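Local coordinates for Rv3303c-lpdA (Mycobacterium tuberculosis, PDB 1XDI), which uses FAD to reduce quinones such as menadione at the expense of NADH or NADPH, at residues L218-L229 / T358-Q369; V304-A315 / Q331-A339. One frame throughout, in Å; residues are numbered along the deposited sequence.

Contact 1: L218-L229 / T358-Q369; sequences LPYEDADAALVL and TRPEIAAVGVPQ
Ile362, on strand 361-366, meets Tyr220, Ala225 and Leu229 where the first turns of helix 223-235 lie against the antiparallel sheet of the dimerisation domain of this member of the flavoprotein disulfide reductase family. Strand 361-366 runs between strands 353-356 and 413-420 in that sheet, while the helix follows strand 208-211 of the second parallel sheet, the NAD(P)H-binding domain in this family, so the contact joins two domains. Ile362 splits its work between two branches. With CG1 beside the backbone N (chi1 -46°), the CG2 methyl is directed at the start of the helix: it lies 3.6 Å from Ala225 CB and 3.7 Å from Tyr220 CE2, approaching the tyrosine ring obliquely. On the other branch, Ile362 CG1 lies 3.8 Å from Leu229 CD1, and Ile362 CD1 4.0 Å from Ala225 CB. Tyr220 has CG beside its own carbonyl carbon (chi1 -166°), and its ring runs past Ile362 in the opposite sense. Tyr220 OH thereby comes to 3.4 Å from Ala364 CB. Farther along the helix, Leu229 and Thr358 point tip to tip, with Leu229 CD2 at 3.5 Å from Thr358 CG2. Val228 CG1 reaches CG of Pro360, a proline that follows a cis peptide bond. At the other end, the carboxylate of Glu221 lies against the Pro368 ring. Asp222 caps the helix: its OD1 takes Ala225 N at 3.2 Å, through the lone pair turned away from OD2. OD2, in turn, forms a salt bridge with Lys403, which Asp224 shares, and the paired charges probably favour ionised carboxylates here. No hydrogen bond crosses between the two segments; within 358-369, Thr358 OG1 donates to Pro360 O at 2.9 Å, tilted 20° from the carbonyl plane.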
loop_
_atom_site.group_PDB
_atom_site.type_symbol
_atom_site.label_atom_id
_atom_site.label_comp_id
_atom_site.label_asym_id
_atom_site.label_seq_id
_atom_site.Cartn_x
_atom_site.Cartn_y
_atom_site.Cartn_z
ATOM N N LEU A 218 16.145 29.267 -21.021
ATOM C CA LEU A 218 15.431 28.055 -20.621
ATOM C C LEU A 218 14.286 28.441 -19.713
ATOM O O LEU A 218 14.464 28.527 -18.503
ATOM C CB LEU A 218 16.366 27.133 -19.837
ATOM C CG LEU A 218 16.056 25.679 -19.474
ATOM C CD1 LEU A 218 16.409 25.445 -18.025
ATOM C CD2 LEU A 218 14.626 25.360 -19.753
ATOM N N PRO A 219 13.108 28.724 -20.272
ATOM C CA PRO A 219 12.040 29.073 -19.346
ATOM C C PRO A 219 11.779 27.749 -18.693
ATOM O O PRO A 219 11.891 26.726 -19.347
ATOM C CB PRO A 219 10.909 29.501 -20.272
ATOM C CG PRO A 219 11.094 28.653 -21.422
ATOM C CD PRO A 219 12.599 28.628 -21.645
ATOM N N TYR A 220 11.447 27.751 -17.413
ATOM C CA TYR A 220 11.224 26.505 -16.709
ATOM C C TYR A 220 10.205 26.631 -15.586
ATOM O O TYR A 220 10.179 27.605 -14.885
ATOM C CB TYR A 220 12.569 25.978 -16.193
ATOM C CG TYR A 220 12.493 24.532 -15.749
ATOM C CD1 TYR A 220 12.240 23.503 -16.678
ATOM C CD2 TYR A 220 12.499 24.213 -14.383
ATOM C CE1 TYR A 220 11.971 22.221 -16.256
ATOM C CE2 TYR A 220 12.234 22.924 -13.945
ATOM C CZ TYR A 220 11.960 21.933 -14.877
ATOM O OH TYR A 220 11.616 20.700 -14.400
ATOM N N GLU A 221 9.369 25.620 -15.418
ATOM C CA GLU A 221 8.305 25.643 -14.399
ATOM C C GLU A 221 8.720 26.012 -12.984
ATOM O O GLU A 221 8.160 26.911 -12.383
ATOM C CB GLU A 221 7.541 24.291 -14.364
ATOM C CG GLU A 221 6.026 24.391 -14.005
ATOM C CD GLU A 221 5.146 23.311 -14.753
ATOM O OE1 GLU A 221 5.416 22.062 -14.656
ATOM O OE2 GLU A 221 4.165 23.722 -15.442
ATOM N N ASP A 222 9.677 25.300 -12.434
ATOM C CA ASP A 222 10.100 25.601 -11.083
ATOM C C ASP A 222 11.067 26.784 -11.050
ATOM O O ASP A 222 12.151 26.744 -11.647
ATOM C CB ASP A 222 10.742 24.373 -10.482
ATOM C CG ASP A 222 11.016 24.557 -9.077
ATOM O OD1 ASP A 222 12.135 25.056 -8.784
ATOM O OD2 ASP A 222 10.076 24.222 -8.297
ATOM N N ALA A 223 10.668 27.830 -10.333
ATOM C CA ALA A 223 11.451 29.060 -10.242
ATOM C C ALA A 223 12.876 28.861 -9.773
ATOM O O ALA A 223 13.828 29.281 -10.441
ATOM C CB ALA A 223 10.752 30.057 -9.331
ATOM N N ASP A 224 13.033 28.241 -8.617
ATOM C CA ASP A 224 14.362 27.991 -8.076
ATOM C C ASP A 224 15.344 27.287 -9.068
ATOM O O ASP A 224 16.550 27.641 -9.119
ATOM C CB ASP A 224 14.207 27.215 -6.758
ATOM C CG ASP A 224 13.412 28.018 -5.691
ATOM O OD1 ASP A 224 14.010 28.930 -5.090
ATOM O OD2 ASP A 224 12.198 27.750 -5.480
ATOM N N ALA A 225 14.847 26.324 -9.862
ATOM C CA ALA A 225 15.721 25.646 -10.829
ATOM C C ALA A 225 16.150 26.641 -11.899
ATOM O O ALA A 225 17.342 26.781 -12.210
ATOM C CB ALA A 225 15.007 24.482 -11.486
ATOM N N ALA A 226 15.133 27.325 -12.433
ATOM C CA ALA A 226 15.254 28.322 -13.493
ATOM C C ALA A 226 16.413 29.269 -13.216
ATOM O O ALA A 226 17.305 29.535 -14.081
ATOM C CB ALA A 226 13.964 29.104 -13.592
ATOM N N LEU A 227 16.404 29.765 -11.989
ATOM C CA LEU A 227 17.422 30.682 -11.535
ATOM C C LEU A 227 18.792 30.069 -11.588
ATOM O O LEU A 227 19.721 30.689 -12.098
ATOM C CB LEU A 227 17.123 31.094 -10.111
ATOM C CG LEU A 227 17.231 32.580 -9.871
ATOM C CD1 LEU A 227 16.941 32.848 -8.397
ATOM C CD2 LEU A 227 18.618 33.017 -10.259
ATOM N N VAL A 228 18.912 28.856 -11.063
ATOM C CA VAL A 228 20.194 28.166 -11.062
ATOM C C VAL A 228 20.750 28.220 -12.484
ATOM O O VAL A 228 21.927 28.488 -12.690
ATOM C CB VAL A 228 20.068 26.635 -10.622
ATOM C CG1 VAL A 228 21.391 25.910 -10.841
ATOM C CG2 VAL A 228 19.697 26.504 -9.171
ATOM N N LEU A 229 19.905 27.976 -13.480
ATOM C CA LEU A 229 20.429 27.965 -14.819
ATOM C C LEU A 229 20.653 29.339 -15.413
ATOM O O LEU A 229 21.665 29.549 -16.092
ATOM C CB LEU A 229 19.576 27.053 -15.706
ATOM C CG LEU A 229 20.353 25.717 -15.869
ATOM C CD1 LEU A 229 19.396 24.637 -16.318
ATOM C CD2 LEU A 229 21.509 25.840 -16.900
ATOM N N THR A 358 21.063 20.055 -18.976
ATOM C CA THR A 358 22.030 21.161 -18.888
ATOM C C THR A 358 23.100 20.749 -17.898
ATOM O O THR A 358 23.163 19.581 -17.504
ATOM C CB THR A 358 21.359 22.388 -18.302
ATOM O OG1 THR A 358 20.173 21.962 -17.634
ATOM C CG2 THR A 358 20.970 23.378 -19.363
ATOM N N ARG A 359 23.980 21.674 -17.526
ATOM C CA ARG A 359 24.929 21.341 -16.465
ATOM C C ARG A 359 24.752 22.509 -15.508
ATOM O O ARG A 359 25.032 23.674 -15.836
ATOM C CB ARG A 359 26.385 21.181 -16.941
ATOM C CG ARG A 359 26.796 19.664 -17.115
ATOM C CD ARG A 359 27.654 19.315 -18.394
ATOM N NE ARG A 359 27.098 20.003 -19.562
ATOM C CZ ARG A 359 27.769 20.275 -20.675
ATOM N NH1 ARG A 359 29.043 19.894 -20.759
ATOM N NH2 ARG A 359 27.182 20.952 -21.676
ATOM N N PRO A 360 24.123 22.233 -14.351
ATOM C CA PRO A 360 23.583 20.937 -13.914
ATOM C C PRO A 360 22.278 20.516 -14.570
ATOM O O PRO A 360 21.631 21.297 -15.262
ATOM C CB PRO A 360 23.358 21.149 -12.430
ATOM C CG PRO A 360 23.032 22.647 -12.360
ATOM C CD PRO A 360 24.103 23.200 -13.235
ATOM N N GLU A 361 21.896 19.262 -14.310
ATOM C CA GLU A 361 20.662 18.682 -14.792
ATOM C C GLU A 361 19.500 19.184 -13.905
ATOM O O GLU A 361 19.672 19.580 -12.744
ATOM C CB GLU A 361 20.746 17.146 -14.716
ATOM C CG GLU A 361 21.543 16.448 -15.840
ATOM C CD GLU A 361 21.601 14.896 -15.721
ATOM O OE1 GLU A 361 20.750 14.305 -15.008
ATOM O OE2 GLU A 361 22.484 14.267 -16.360
ATOM N N ILE A 362 18.307 19.177 -14.473
ATOM C CA ILE A 362 17.118 19.541 -13.757
ATOM C C ILE A 362 16.049 18.507 -14.082
ATOM O O ILE A 362 15.755 18.268 -15.244
ATOM C CB ILE A 362 16.636 20.881 -14.205
ATOM C CG1 ILE A 362 17.830 21.818 -14.267
ATOM C CG2 ILE A 362 15.532 21.387 -13.254
ATOM C CD1 ILE A 362 17.447 23.257 -14.387
ATOM N N ALA A 363 15.507 17.865 -13.052
ATOM C CA ALA A 363 14.427 16.879 -13.213
ATOM C C ALA A 363 13.296 17.242 -12.245
ATOM O O ALA A 363 13.535 17.758 -11.146
ATOM C CB ALA A 363 14.935 15.444 -12.909
ATOM N N ALA A 364 12.069 16.970 -12.669
ATOM C CA ALA A 364 10.917 17.225 -11.836
ATOM C C ALA A 364 9.850 16.150 -12.066
ATOM O O ALA A 364 9.932 15.409 -13.061
ATOM C CB ALA A 364 10.380 18.525 -12.151
ATOM N N VAL A 365 8.873 16.058 -11.145
ATOM C CA VAL A 365 7.747 15.101 -11.230
ATOM C C VAL A 365 6.607 15.602 -10.351
ATOM O O VAL A 365 6.843 16.108 -9.245
ATOM C CB VAL A 365 8.013 13.699 -10.614
ATOM C CG1 VAL A 365 7.368 12.645 -11.458
ATOM C CG2 VAL A 365 9.472 13.479 -10.346
ATOM N N GLY A 366 5.382 15.401 -10.824
ATOM C CA GLY A 366 4.219 15.772 -10.055
ATOM C C GLY A 366 3.855 17.241 -9.982
ATOM O O GLY A 366 4.347 18.061 -10.759
ATOM N N VAL A 367 3.026 17.576 -8.994
ATOM C CA VAL A 367 2.547 18.931 -8.875
ATOM C C VAL A 367 3.643 19.959 -8.862
ATOM O O VAL A 367 4.598 19.801 -8.142
ATOM C CB VAL A 367 1.695 19.131 -7.598
ATOM C CG1 VAL A 367 1.096 20.532 -7.588
ATOM C CG2 VAL A 367 0.565 18.114 -7.543
ATOM N N PRO A 368 3.535 21.018 -9.669
ATOM C CA PRO A 368 4.606 22.019 -9.628
ATOM C C PRO A 368 4.517 22.844 -8.349
ATOM O O PRO A 368 3.447 22.927 -7.766
ATOM C CB PRO A 368 4.336 22.868 -10.864
ATOM C CG PRO A 368 3.742 21.881 -11.820
ATOM C CD PRO A 368 2.804 21.082 -10.942
ATOM N N GLN A 369 5.611 23.458 -7.886
ATOM C CA GLN A 369 5.443 24.278 -6.689
ATOM C C GLN A 369 4.478 25.405 -7.056
ATOM O O GLN A 369 3.725 25.845 -6.182
ATOM C CB GLN A 369 6.744 24.880 -6.119
ATOM C CG GLN A 369 6.566 25.076 -4.608
ATOM C CD GLN A 369 7.747 25.648 -3.863
ATOM O OE1 GLN A 369 8.875 25.167 -3.967
ATOM N NE2 GLN A 369 7.478 26.672 -3.066
#

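Contact 2: V304-A315 / Q331-A339; sequences VSRTLATGIYAA and QGRIAMYHA
Ser305 and Ala335 bring their CA atoms to 5.3 Å and Ala315 and Gln331 theirs to 4.8 Å, as strand 312-314 and helix 331-339 run nearly antiparallel, their axes at 157° and 8.8 Å apart at closest. The Tyr313 ring lies on the C-terminal part of the helix, against Ala335, His338 and Ala339. Its CG sits beside the backbone N (chi1 -64°), CD2 packs at 3.5 Å from Ala335 CB, and the carbonyl oxygen of Ala335 stands over one ring face near the rim. The phenol then meets His338 edge on: OH and ND1 are 2.6 Å apart in a hydrogen bond that either could donate, close to both ring planes. These rings touch rim to rim, 54° apart in plane. One face of the imidazole receives the Val304 CG1 methyl in a CH-pi contact, 3.5 Å from the ring centroid. His338 NE2 bonds the backbone oxygen of His338 in a neighbouring subunit, and those two imidazoles stack, so both ring nitrogens have partners that fix the ring's rotation. Arg306 NH1 lies near His338 CE1, while Arg306 NE forms a salt bridge with Asp302 of the same chain and NH2 a hydrogen bond with the backbone oxygen of Ala339 of that neighbouring subunit. Near the start of 304-315, Ser305 OG donates to Gln331 O at 2.8 Å; the helical Ala335 N reaches the same oxygen from the opposite face of its plane, so two donors grip it. Beyond, the Ala315 methyl packs on Gln331 CB, while the Gln331 amide oxygen accepts from Gly316 N. The side chain of Ala315 is about 6 Å from the bound FAD. Strand 312-314 is the outermost strand, within this chain, of the Rossmann-type FAD-binding sheet, and helix 325-339 follows it.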
loop_
_atom_site.group_PDB
_atom_site.type_symbol
_atom_site.label_atom_id
_atom_site.label_comp_id
_atom_site.label_asym_id
_atom_site.label_seq_id
_atom_site.Cartn_x
_atom_site.Cartn_y
_atom_site.Cartn_z
ATOM N N VAL A 304 -5.737 5.693 -22.897
ATOM C CA VAL A 304 -5.486 4.283 -23.099
ATOM C C VAL A 304 -4.902 4.057 -24.518
ATOM O O VAL A 304 -4.831 2.957 -25.056
ATOM C CB VAL A 304 -6.791 3.515 -22.687
ATOM C CG1 VAL A 304 -7.046 2.225 -23.463
ATOM C CG2 VAL A 304 -6.633 3.180 -21.225
ATOM N N SER A 305 -4.399 5.163 -25.068
ATOM C CA SER A 305 -3.743 5.225 -26.381
ATOM C C SER A 305 -4.574 4.933 -27.602
ATOM O O SER A 305 -4.015 4.679 -28.675
ATOM C CB SER A 305 -2.514 4.324 -26.405
ATOM O OG SER A 305 -1.574 4.737 -25.420
ATOM N N ARG A 306 -5.900 4.969 -27.500
ATOM C CA ARG A 306 -6.599 4.693 -28.731
ATOM C C ARG A 306 -7.215 5.858 -29.454
ATOM O O ARG A 306 -7.582 6.867 -28.860
ATOM C CB ARG A 306 -7.607 3.567 -28.555
ATOM C CG ARG A 306 -8.595 3.829 -27.626
ATOM C CD ARG A 306 -9.200 2.578 -27.134
ATOM N NE ARG A 306 -10.009 3.130 -26.097
ATOM C CZ ARG A 306 -11.191 2.705 -25.743
ATOM N NH1 ARG A 306 -11.718 1.643 -26.362
ATOM N NH2 ARG A 306 -11.848 3.405 -24.820
ATOM N N THR A 307 -7.227 5.713 -30.770
ATOM C CA THR A 307 -7.783 6.726 -31.622
ATOM C C THR A 307 -9.302 6.527 -31.639
ATOM O O THR A 307 -9.853 5.606 -31.033
ATOM C CB THR A 307 -7.260 6.606 -33.051
ATOM O OG1 THR A 307 -7.714 5.371 -33.607
ATOM C CG2 THR A 307 -5.758 6.597 -33.066
ATOM N N LEU A 308 -9.959 7.408 -32.360
ATOM C CA LEU A 308 -11.399 7.432 -32.486
ATOM C C LEU A 308 -11.905 6.286 -33.387
ATOM O O LEU A 308 -13.109 5.990 -33.421
ATOM C CB LEU A 308 -11.785 8.818 -33.027
ATOM C CG LEU A 308 -10.819 9.962 -32.571
ATOM C CD1 LEU A 308 -9.264 9.777 -33.017
ATOM C CD2 LEU A 308 -11.387 11.292 -33.143
ATOM N N ALA A 309 -10.986 5.641 -34.109
ATOM C CA ALA A 309 -11.311 4.511 -34.978
ATOM C C ALA A 309 -10.990 3.185 -34.232
ATOM O O ALA A 309 -9.922 3.019 -33.653
ATOM C CB ALA A 309 -10.508 4.624 -36.244
ATOM N N THR A 310 -11.899 2.227 -34.234
ATOM C CA THR A 310 -11.629 0.995 -33.497
ATOM C C THR A 310 -10.470 0.185 -34.035
ATOM O O THR A 310 -10.121 0.315 -35.192
ATOM C CB THR A 310 -12.832 0.156 -33.440
ATOM O OG1 THR A 310 -13.308 -0.033 -34.777
ATOM C CG2 THR A 310 -13.911 0.867 -32.505
ATOM N N GLY A 311 -9.855 -0.642 -33.194
ATOM C CA GLY A 311 -8.674 -1.357 -33.626
ATOM C C GLY A 311 -7.506 -0.382 -33.873
ATOM O O GLY A 311 -6.352 -0.831 -33.990
ATOM N N ILE A 312 -7.751 0.933 -33.965
ATOM C CA ILE A 312 -6.634 1.852 -34.220
ATOM C C ILE A 312 -6.097 2.701 -33.030
ATOM O O ILE A 312 -6.799 3.586 -32.486
ATOM C CB ILE A 312 -6.941 2.809 -35.465
ATOM C CG1 ILE A 312 -7.237 1.979 -36.720
ATOM C CG2 ILE A 312 -5.741 3.662 -35.797
ATOM C CD1 ILE A 312 -7.264 2.765 -38.065
ATOM N N TYR A 313 -4.841 2.419 -32.664
ATOM C CA TYR A 313 -4.117 3.094 -31.570
ATOM C C TYR A 313 -2.944 3.988 -32.060
ATOM O O TYR A 313 -2.377 3.772 -33.118
ATOM C CB TYR A 313 -3.491 2.067 -30.614
ATOM C CG TYR A 313 -4.444 1.180 -29.844
ATOM C CD1 TYR A 313 -5.075 0.064 -30.447
ATOM C CD2 TYR A 313 -4.737 1.464 -28.511
ATOM C CE1 TYR A 313 -5.962 -0.727 -29.724
ATOM C CE2 TYR A 313 -5.643 0.687 -27.785
ATOM C CZ TYR A 313 -6.239 -0.397 -28.390
ATOM O OH TYR A 313 -7.065 -1.155 -27.622
ATOM N N ALA A 314 -2.562 4.982 -31.263
ATOM C CA ALA A 314 -1.407 5.810 -31.614
ATOM C C ALA A 314 -0.666 6.024 -30.310
ATOM O O ALA A 314 -1.233 5.758 -29.271
ATOM C CB ALA A 314 -1.840 7.130 -32.202
ATOM N N ALA A 315 0.583 6.490 -30.366
ATOM C CA ALA A 315 1.399 6.722 -29.191
ATOM C C ALA A 315 2.610 7.427 -29.688
ATOM O O ALA A 315 2.924 7.290 -30.854
ATOM C CB ALA A 315 1.799 5.454 -28.613
ATOM N N GLN A 331 3.225 4.961 -23.951
ATOM C CA GLN A 331 2.005 4.999 -24.711
ATOM C C GLN A 331 1.863 3.760 -25.584
ATOM O O GLN A 331 0.743 3.222 -25.744
ATOM C CB GLN A 331 1.901 6.287 -25.515
ATOM C CG GLN A 331 1.364 7.441 -24.729
ATOM C CD GLN A 331 0.992 8.575 -25.613
ATOM O OE1 GLN A 331 1.835 9.146 -26.345
ATOM N NE2 GLN A 331 -0.285 8.932 -25.580
ATOM N N GLY A 332 2.984 3.288 -26.132
ATOM C CA GLY A 332 2.891 2.112 -26.967
ATOM C C GLY A 332 2.652 0.909 -26.092
ATOM O O GLY A 332 1.873 -0.005 -26.415
ATOM N N ARG A 333 3.343 0.918 -24.961
ATOM C CA ARG A 333 3.252 -0.173 -23.964
ATOM C C ARG A 333 1.744 -0.325 -23.504
ATOM O O ARG A 333 1.151 -1.411 -23.598
ATOM C CB ARG A 333 4.216 0.176 -22.786
ATOM C CG ARG A 333 4.995 -0.969 -22.110
ATOM C CD ARG A 333 6.566 -0.744 -22.043
ATOM N NE ARG A 333 6.958 0.502 -21.389
ATOM C CZ ARG A 333 8.188 1.017 -21.418
ATOM N NH1 ARG A 333 9.161 0.389 -22.053
ATOM N NH2 ARG A 333 8.428 2.198 -20.872
ATOM N N ILE A 334 1.124 0.777 -23.068
ATOM C CA ILE A 334 -0.264 0.775 -22.619
ATOM C C ILE A 334 -1.218 0.431 -23.765
ATOM O O ILE A 334 -2.265 -0.106 -23.507
ATOM C CB ILE A 334 -0.618 2.141 -21.969
ATOM C CG1 ILE A 334 0.124 2.272 -20.670
ATOM C CG2 ILE A 334 -2.029 2.262 -21.618
ATOM C CD1 ILE A 334 0.381 3.660 -20.356
ATOM N N ALA A 335 -0.868 0.698 -25.023
ATOM C CA ALA A 335 -1.742 0.335 -26.164
ATOM C C ALA A 335 -1.637 -1.151 -26.449
ATOM O O ALA A 335 -2.531 -1.738 -27.028
ATOM C CB ALA A 335 -1.395 1.102 -27.434
ATOM N N MET A 336 -0.542 -1.772 -26.062
ATOM C CA MET A 336 -0.484 -3.175 -26.292
ATOM C C MET A 336 -1.233 -3.812 -25.174
ATOM O O MET A 336 -1.949 -4.782 -25.402
ATOM C CB MET A 336 0.952 -3.652 -26.345
ATOM C CG MET A 336 1.662 -3.136 -27.608
ATOM S SD MET A 336 0.827 -3.710 -29.090
ATOM C CE MET A 336 -0.248 -2.306 -29.571
ATOM N N TYR A 337 -1.107 -3.259 -23.965
ATOM C CA TYR A 337 -1.804 -3.842 -22.816
ATOM C C TYR A 337 -3.337 -3.786 -22.992
ATOM O O TYR A 337 -4.070 -4.737 -22.663
ATOM C CB TYR A 337 -1.389 -3.162 -21.476
ATOM C CG TYR A 337 0.088 -3.320 -21.021
ATOM C CD1 TYR A 337 0.807 -4.483 -21.290
ATOM C CD2 TYR A 337 0.773 -2.252 -20.378
ATOM C CE1 TYR A 337 2.152 -4.575 -20.952
ATOM C CE2 TYR A 337 2.121 -2.341 -20.042
ATOM C CZ TYR A 337 2.808 -3.506 -20.336
ATOM O OH TYR A 337 4.160 -3.625 -20.048
ATOM N N HIS A 338 -3.831 -2.675 -23.525
ATOM C CA HIS A 338 -5.256 -2.577 -23.703
ATOM C C HIS A 338 -5.719 -3.508 -24.824
ATOM O O HIS A 338 -6.728 -4.193 -24.681
ATOM C CB HIS A 338 -5.690 -1.140 -23.969
ATOM C CG HIS A 338 -7.176 -0.979 -24.005
ATOM N ND1 HIS A 338 -7.903 -1.088 -25.169
ATOM C CD2 HIS A 338 -8.083 -0.817 -23.015
ATOM C CE1 HIS A 338 -9.192 -1.000 -24.896
ATOM N NE2 HIS A 338 -9.331 -0.839 -23.599
ATOM N N ALA A 339 -4.998 -3.568 -25.937
ATOM C CA ALA A 339 -5.418 -4.486 -27.020
ATOM C C ALA A 339 -5.249 -5.963 -26.717
ATOM O O ALA A 339 -5.941 -6.755 -27.287
ATOM C CB ALA A 339 -4.716 -4.170 -28.344
#

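Overall arrangement
Contact 2 is more fully buried, though farther from the centre of the chain, and lies within the FAD-binding fold, its segments separated by 15 residues, whereas contact 1 is partly buried and brings together parts of the chain 128 residues apart from two domains. The centres of contact 1 and contact 2 are about 32 Å apart and their nearest atoms about 14 Å; they use different helices and strands. The chemistry differs too: 218-229 / 358-369 is apolar at its middle with carboxylates and Lys403 at one end, and no other subunit touches it; 304-315 / 331-339 has hydrogen bonds crossing between its segments, and its polar end continues into a neighbouring subunit of the homotetramer.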